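Local atomic coordinates of OmpT protein (Vibrio cholerae serotype O1, PDB entry 6EHD), a protein that probably acts as a non-specific diffusion porin, a beta barrel in the outer membrane through which small solutes and ions cross. Residues Asp129-Lys134 with Val153-Gly158; Glu198-Tyr203 with Gly211-Asn216. The protein carries 1 engineered substitution. All blocks are in the same frame, centred on the assembly; numbering follows the deposited sequence. Where two conformers were deposited one is given.

Contact 1: Asp129-Lys134 with Val153-Gly158. With C8E ((hydroxyethyloxy)tri(ethyloxy)octane), chain B.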
# COMPACT_ATOMS: atom_id res chain seq x y z
N ASP A 129 -16.42 11.69 14.99
CA ASP A 129 -17.32 12.40 14.07
C ASP A 129 -16.98 12.06 12.60
O ASP A 129 -17.43 11.04 12.06
CB ASP A 129 -17.27 13.93 14.31
CG ASP A 129 -17.58 14.31 15.74
OD1 ASP A 129 -16.70 14.93 16.38
OD2 ASP A 129 -18.70 13.99 16.20
N SER A 130 -16.22 12.94 11.94
CA SER A 130 -15.52 12.60 10.66
C SER A 130 -13.96 12.63 10.75
O SER A 130 -13.24 12.13 9.86
CB SER A 130 -15.96 13.59 9.58
OG SER A 130 -17.34 13.92 9.74
N PHE A 131 -13.46 13.18 11.85
CA PHE A 131 -12.05 13.54 12.07
C PHE A 131 -11.26 12.33 12.63
O PHE A 131 -11.85 11.53 13.42
CB PHE A 131 -12.02 14.69 13.07
CG PHE A 131 -10.66 14.94 13.65
CD1 PHE A 131 -9.74 15.68 12.97
CD2 PHE A 131 -10.30 14.41 14.90
CE1 PHE A 131 -8.45 15.90 13.52
CE2 PHE A 131 -9.03 14.59 15.44
CZ PHE A 131 -8.10 15.35 14.75
N TRP A 132 -9.97 12.17 12.25
CA TRP A 132 -9.18 11.01 12.76
C TRP A 132 -7.72 11.30 12.81
O TRP A 132 -7.19 12.21 12.11
CB TRP A 132 -9.49 9.77 11.93
CG TRP A 132 -9.25 9.96 10.36
CD1 TRP A 132 -10.19 10.27 9.42
CD2 TRP A 132 -8.01 9.85 9.67
NE1 TRP A 132 -9.61 10.31 8.14
CE2 TRP A 132 -8.27 10.10 8.26
CE3 TRP A 132 -6.73 9.61 10.06
CZ2 TRP A 132 -7.26 10.00 7.28
CZ3 TRP A 132 -5.71 9.57 9.10
CH2 TRP A 132 -5.99 9.79 7.72
N VAL A 133 -7.04 10.56 13.65
CA VAL A 133 -5.58 10.52 13.76
C VAL A 133 -5.13 9.10 13.73
O VAL A 133 -5.74 8.24 14.41
CB VAL A 133 -5.08 11.19 15.10
CG1 VAL A 133 -3.59 11.17 15.17
CG2 VAL A 133 -5.64 12.58 15.24
N LYS A 134 -4.06 8.80 12.96
CA LYS A 134 -3.48 7.46 12.89
C LYS A 134 -1.99 7.57 13.00
O LYS A 134 -1.32 8.35 12.30
CB LYS A 134 -3.88 6.66 11.61
CG LYS A 134 -5.37 6.48 11.42
CD LYS A 134 -5.75 5.67 10.15
CE LYS A 134 -7.30 5.62 10.04
NZ LYS A 134 -7.82 4.75 8.94
N VAL A 153 -3.22 12.66 9.73
CA VAL A 153 -4.50 13.21 10.22
C VAL A 153 -5.45 13.43 9.07
O VAL A 153 -4.99 13.77 7.96
CB VAL A 153 -4.28 14.58 10.99
CG1 VAL A 153 -3.67 15.63 10.08
CG2 VAL A 153 -5.57 15.15 11.48
N GLY A 154 -6.76 13.37 9.28
CA GLY A 154 -7.72 13.62 8.20
C GLY A 154 -9.09 14.00 8.74
O GLY A 154 -9.40 13.88 9.94
N ALA A 155 -9.91 14.43 7.82
CA ALA A 155 -11.32 14.80 8.08
C ALA A 155 -12.14 14.83 6.83
O ALA A 155 -11.56 14.93 5.73
CB ALA A 155 -11.38 16.15 8.83
N THR A 156 -13.49 14.82 7.00
CA THR A 156 -14.44 15.01 5.91
C THR A 156 -15.35 16.24 6.14
O THR A 156 -15.83 16.46 7.27
CB THR A 156 -15.31 13.77 5.77
OG1 THR A 156 -14.44 12.63 5.54
CG2 THR A 156 -16.33 13.94 4.57
N PHE A 157 -15.42 17.10 5.11
CA PHE A 157 -16.20 18.36 5.04
C PHE A 157 -17.12 18.26 3.84
O PHE A 157 -16.72 18.47 2.66
CB PHE A 157 -15.27 19.58 4.93
CG PHE A 157 -14.18 19.63 5.97
CD1 PHE A 157 -14.48 20.04 7.27
CD2 PHE A 157 -12.88 19.24 5.68
CE1 PHE A 157 -13.51 20.07 8.23
CE2 PHE A 157 -11.88 19.30 6.66
CZ PHE A 157 -12.21 19.71 7.94
N GLY A 158 -18.35 17.80 4.09
CA GLY A 158 -19.33 17.53 3.03
C GLY A 158 -18.85 16.46 2.05
O GLY A 158 -18.50 15.36 2.41
O9 C8E B . -6.94 2.17 9.88
C10 C8E B . -7.58 1.24 10.73
C11 C8E B . -9.07 1.48 10.95
O12 C8E B . -9.39 2.87 10.89
C13 C8E B . -10.77 3.13 11.19
C14 C8E B . -11.10 4.61 10.94
O15 C8E B . -10.67 5.14 9.65
C16 C8E B . -11.18 6.47 9.46
C17 C8E B . -10.37 7.26 8.44
O18 C8E B . -9.86 6.49 7.38
C19 C8E B . -9.11 7.12 6.33
C20 C8E B . -7.62 6.82 6.41
O21 C8E B . -7.48 5.42 6.41
O HOH W 1 -12.60 11.59 7.20

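Contact 2: Glu198-Tyr203 with Gly211-Asn216. With C8E ((hydroxyethyloxy)tri(ethyloxy)octane), chain J; C8E ((hydroxyethyloxy)tri(ethyloxy)octane), chain K.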
# COMPACT_ATOMS: atom_id res chain seq x y z
N GLU A 198 2.88 13.81 2.56
CA GLU A 198 1.88 13.84 1.54
C GLU A 198 0.66 14.63 1.95
O GLU A 198 0.36 14.76 3.16
CB GLU A 198 1.42 12.37 1.20
CG GLU A 198 0.64 11.65 2.27
CD GLU A 198 -0.88 11.91 2.36
OE1 GLU A 198 -1.51 12.25 1.36
OE2 GLU A 198 -1.48 11.77 3.49
N VAL A 199 -0.04 15.13 0.96
CA VAL A 199 -1.41 15.68 1.10
C VAL A 199 -2.33 15.04 0.05
O VAL A 199 -1.94 14.95 -1.16
CB VAL A 199 -1.39 17.22 0.90
CG1 VAL A 199 -2.80 17.80 0.90
CG2 VAL A 199 -0.53 17.88 1.98
N THR A 200 -3.59 14.72 0.43
CA THR A 200 -4.56 14.12 -0.48
C THR A 200 -5.93 14.79 -0.31
O THR A 200 -6.31 15.11 0.83
CB THR A 200 -4.78 12.57 -0.18
OG1 THR A 200 -3.56 11.89 -0.48
CG2 THR A 200 -5.91 11.99 -0.99
N GLY A 201 -6.60 14.99 -1.44
CA GLY A 201 -8.05 15.38 -1.48
C GLY A 201 -8.86 14.40 -2.31
O GLY A 201 -8.43 14.06 -3.40
N GLU A 202 -10.07 13.98 -1.85
CA GLU A 202 -10.94 13.13 -2.63
C GLU A 202 -12.40 13.68 -2.57
O GLU A 202 -12.95 13.91 -1.47
CB GLU A 202 -10.91 11.68 -2.10
CG GLU A 202 -9.59 10.96 -2.25
CD GLU A 202 -9.62 9.57 -1.57
OE1 GLU A 202 -9.73 8.56 -2.26
OE2 GLU A 202 -9.56 9.53 -0.35
N TYR A 203 -12.90 13.96 -3.75
CA TYR A 203 -14.18 14.63 -3.95
C TYR A 203 -15.20 13.67 -4.56
O TYR A 203 -14.96 13.10 -5.65
CB TYR A 203 -13.93 15.81 -4.88
CG TYR A 203 -15.07 16.82 -4.96
CD1 TYR A 203 -15.49 17.54 -3.83
CD2 TYR A 203 -15.71 17.08 -6.18
CE1 TYR A 203 -16.53 18.46 -3.91
CE2 TYR A 203 -16.74 18.02 -6.27
CZ TYR A 203 -17.16 18.69 -5.13
OH TYR A 203 -18.21 19.59 -5.22
N GLY A 211 -9.76 12.06 -7.16
CA GLY A 211 -8.75 12.23 -6.15
C GLY A 211 -7.43 12.76 -6.68
O GLY A 211 -7.00 12.41 -7.81
N VAL A 212 -6.74 13.52 -5.82
CA VAL A 212 -5.40 14.00 -6.08
C VAL A 212 -4.52 13.80 -4.86
O VAL A 212 -4.90 14.17 -3.75
CB VAL A 212 -5.37 15.55 -6.51
CG1 VAL A 212 -3.95 16.01 -6.74
CG2 VAL A 212 -6.28 15.75 -7.70
N THR A 213 -3.29 13.28 -5.07
CA THR A 213 -2.28 13.17 -4.01
C THR A 213 -0.93 13.76 -4.48
O THR A 213 -0.43 13.47 -5.61
CB THR A 213 -1.99 11.70 -3.59
OG1 THR A 213 -3.18 11.06 -3.08
CG2 THR A 213 -0.80 11.61 -2.59
N TYR A 214 -0.38 14.66 -3.62
CA TYR A 214 0.99 15.08 -3.73
C TYR A 214 1.87 14.29 -2.75
O TYR A 214 1.53 14.18 -1.54
CB TYR A 214 1.08 16.58 -3.38
CG TYR A 214 0.36 17.61 -4.23
CD1 TYR A 214 0.03 17.37 -5.57
CD2 TYR A 214 0.17 18.93 -3.75
CE1 TYR A 214 -0.64 18.32 -6.37
CE2 TYR A 214 -0.41 19.89 -4.57
CZ TYR A 214 -0.74 19.62 -5.92
OH TYR A 214 -1.28 20.61 -6.75
N TYR A 215 3.03 13.80 -3.15
CA TYR A 215 3.97 13.14 -2.25
C TYR A 215 5.40 13.73 -2.51
O TYR A 215 5.79 14.02 -3.65
CB TYR A 215 4.06 11.53 -2.48
CG TYR A 215 3.66 10.67 -1.32
CD1 TYR A 215 4.56 10.46 -0.22
CD2 TYR A 215 2.41 10.04 -1.25
CE1 TYR A 215 4.21 9.69 0.87
CE2 TYR A 215 2.04 9.25 -0.18
CZ TYR A 215 2.90 9.10 0.93
OH TYR A 215 2.53 8.33 2.04
N ASN A 216 6.16 13.91 -1.45
CA ASN A 216 7.61 14.09 -1.52
C ASN A 216 8.28 12.96 -0.72
O ASN A 216 7.79 12.55 0.34
CB ASN A 216 8.09 15.42 -0.89
CG ASN A 216 8.04 16.64 -1.86
OD1 ASN A 216 8.12 16.57 -3.15
ND2 ASN A 216 7.97 17.82 -1.24
C1 C8E J . 0.97 23.01 5.47
C2 C8E J . 0.34 21.64 5.42
C3 C8E J . -1.15 21.78 5.15
C4 C8E J . -1.68 20.62 4.34
C5 C8E J . -3.14 20.36 4.63
C6 C8E J . -4.04 20.32 3.43
C7 C8E J . -3.94 21.48 2.44
C8 C8E J . -5.31 21.67 1.75
O9 C8E J . -5.65 20.46 1.11
C10 C8E J . -6.70 20.43 0.15
C11 C8E J . -6.52 19.08 -0.52
O12 C8E J . -5.78 19.26 -1.75
C13 C8E J . -5.33 18.05 -2.33
C14 C8E J . -4.08 18.33 -3.13
O15 C8E J . -4.28 19.02 -4.37
C16 C8E J . -5.24 20.01 -4.55
C17 C8E J . -4.77 20.90 -5.71
O18 C8E J . -5.68 20.88 -6.78
C19 C8E J . -6.83 21.69 -6.59
C20 C8E J . -7.58 21.32 -7.85
O21 C8E J . -8.01 19.95 -7.92
C1 C8E K . 3.43 21.77 6.41
C2 C8E K . 4.69 21.29 7.11
C3 C8E K . 5.61 20.61 6.14
C4 C8E K . 6.37 19.51 6.83
C5 C8E K . 7.43 19.02 5.94
C6 C8E K . 8.17 17.85 6.54
C7 C8E K . 9.01 17.30 5.43
C8 C8E K . 9.88 16.11 5.77
O9 C8E K . 10.44 15.72 4.51
C10 C8E K . 9.75 14.71 3.81
C11 C8E K . 9.81 14.96 2.30
O12 C8E K . 11.16 15.14 1.92

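Contact 1: Asp129-Lys134 with Val153-Gly158
The indole of Trp132 lies flat over the backbone of Gly154 on the neighbouring strand, with Gly154 CA 3.9 Å from the centroid of its five-membered ring, a CH-pi contact over the face. With chi1 at 56°, CG stands between the backbone N and the carbonyl carbon, and this folds the ring back across the strand pair. Gly154 has no side chain, and the ring occupies the space a CB would need. On the opposite face of the indole sits the detergent C8E, whose C17 comes within 3.2 Å of Trp132 NE1. Lys134 NZ donates to five oxygens of the same molecule, its three N-H groups partly shared, much as a crown ether holds a cation; the shortest runs from Lys134 NZ to O21 at 2.6 Å.

Beneath the indole the backbones pair reciprocally: Trp132 N donates to Gly154 O at 2.9 Å, and Gly154 N to Trp132 O at 3.1 Å. On the other side of the sheet Phe131 CE1 touches Val153 CG2 at 3.6 Å, the two side chains crossing at a slant, while Ala155 CB meets the edge of the Phe131 ring. Beyond the last strand pairing, one water links Ser130 O to Thr156 OG1. Trp132 also touches Val94 of helix 90-94. This is an antiparallel hairpin of a porin barrel wall, strands 131-138 and 147-157, with an aromatic side chain lying over a cross-strand glycine.

Contact 2: Glu198-Tyr203 with Gly211-Asn216
Glu198 CB sits squarely over the ring of Tyr215, 3.4 Å from its centroid and only 11° off the ring normal, a CH-pi contact. The next atom, CG, is 3.7 Å from Tyr215 CZ, still on that face. CG is held between the backbone N and the carbonyl carbon (chi1 68°), and a second bend at chi2 turns the carboxylate toward Thr200, its plane 36° from that of the ring. At the tip the two oxygens part company: OE1 accepts from Thr200 OG1 at 2.8 Å, nearly along the C-O axis, and OE2 is hydrogen-bonded to His163.

Thr200 OG1 in turn accepts from Thr213 OG1, also at 2.8 Å, and Thr213 OG1 is hydrogen-bonded to Ala97 N. A polar chain thus runs across the face that carries Glu198, Thr200 and Thr213, fixing the rotation of both hydroxyls. Four backbone hydrogen bonds join Val199 to Tyr214 and Gly201 to Val212. Of these, Tyr214 N to Val199 O is 2.9 Å long.

The face bearing Val199, Val212 and Tyr214 meets detergent instead, consistent with the membrane side of the barrel. One C8E runs along it, its C13 3.4 Å from Gly201 N, close against a backbone without a side chain there, and its O15 over one face of the Tyr214 ring.

Strands 184-205 and 208-221 form this hairpin of the porin barrel wall, flanked by strand 160-171, which bonds to the backbone of Glu198, Thr200 and Glu202, and by strand 227-242, reached through Gly211 and Ala236. On the Glu198 face, Tyr215 OH bonds to Tyr152 of strand 147-157, Glu202 bonds to Tyr99, and Leu108, Arg109 and Tyr110 pack against Thr213 and Tyr215, consistent with the loop that folds into the barrel in general porins.

From the N terminus the chain first builds the strands up to 121-128, then reaches contact 1, where 153-158 returns beside 129-134 and closes a loop with 18 residues between the segments. Strand 160-171 follows, and the chain goes on through 174-181 into 184-205. Contact 2 then closes a tighter hairpin, with seven residues between 198-203 and 211-216. The two loops come in series, neither enclosing nor crossing the other. The centres of contact 1 and contact 2 lie about 15 Å apart, and the two do not touch. Strand 160-171 bridges them, pairing with 147-157 on one flank and 184-205 on the other, so both hairpins belong to one continuous stretch of barrel wall.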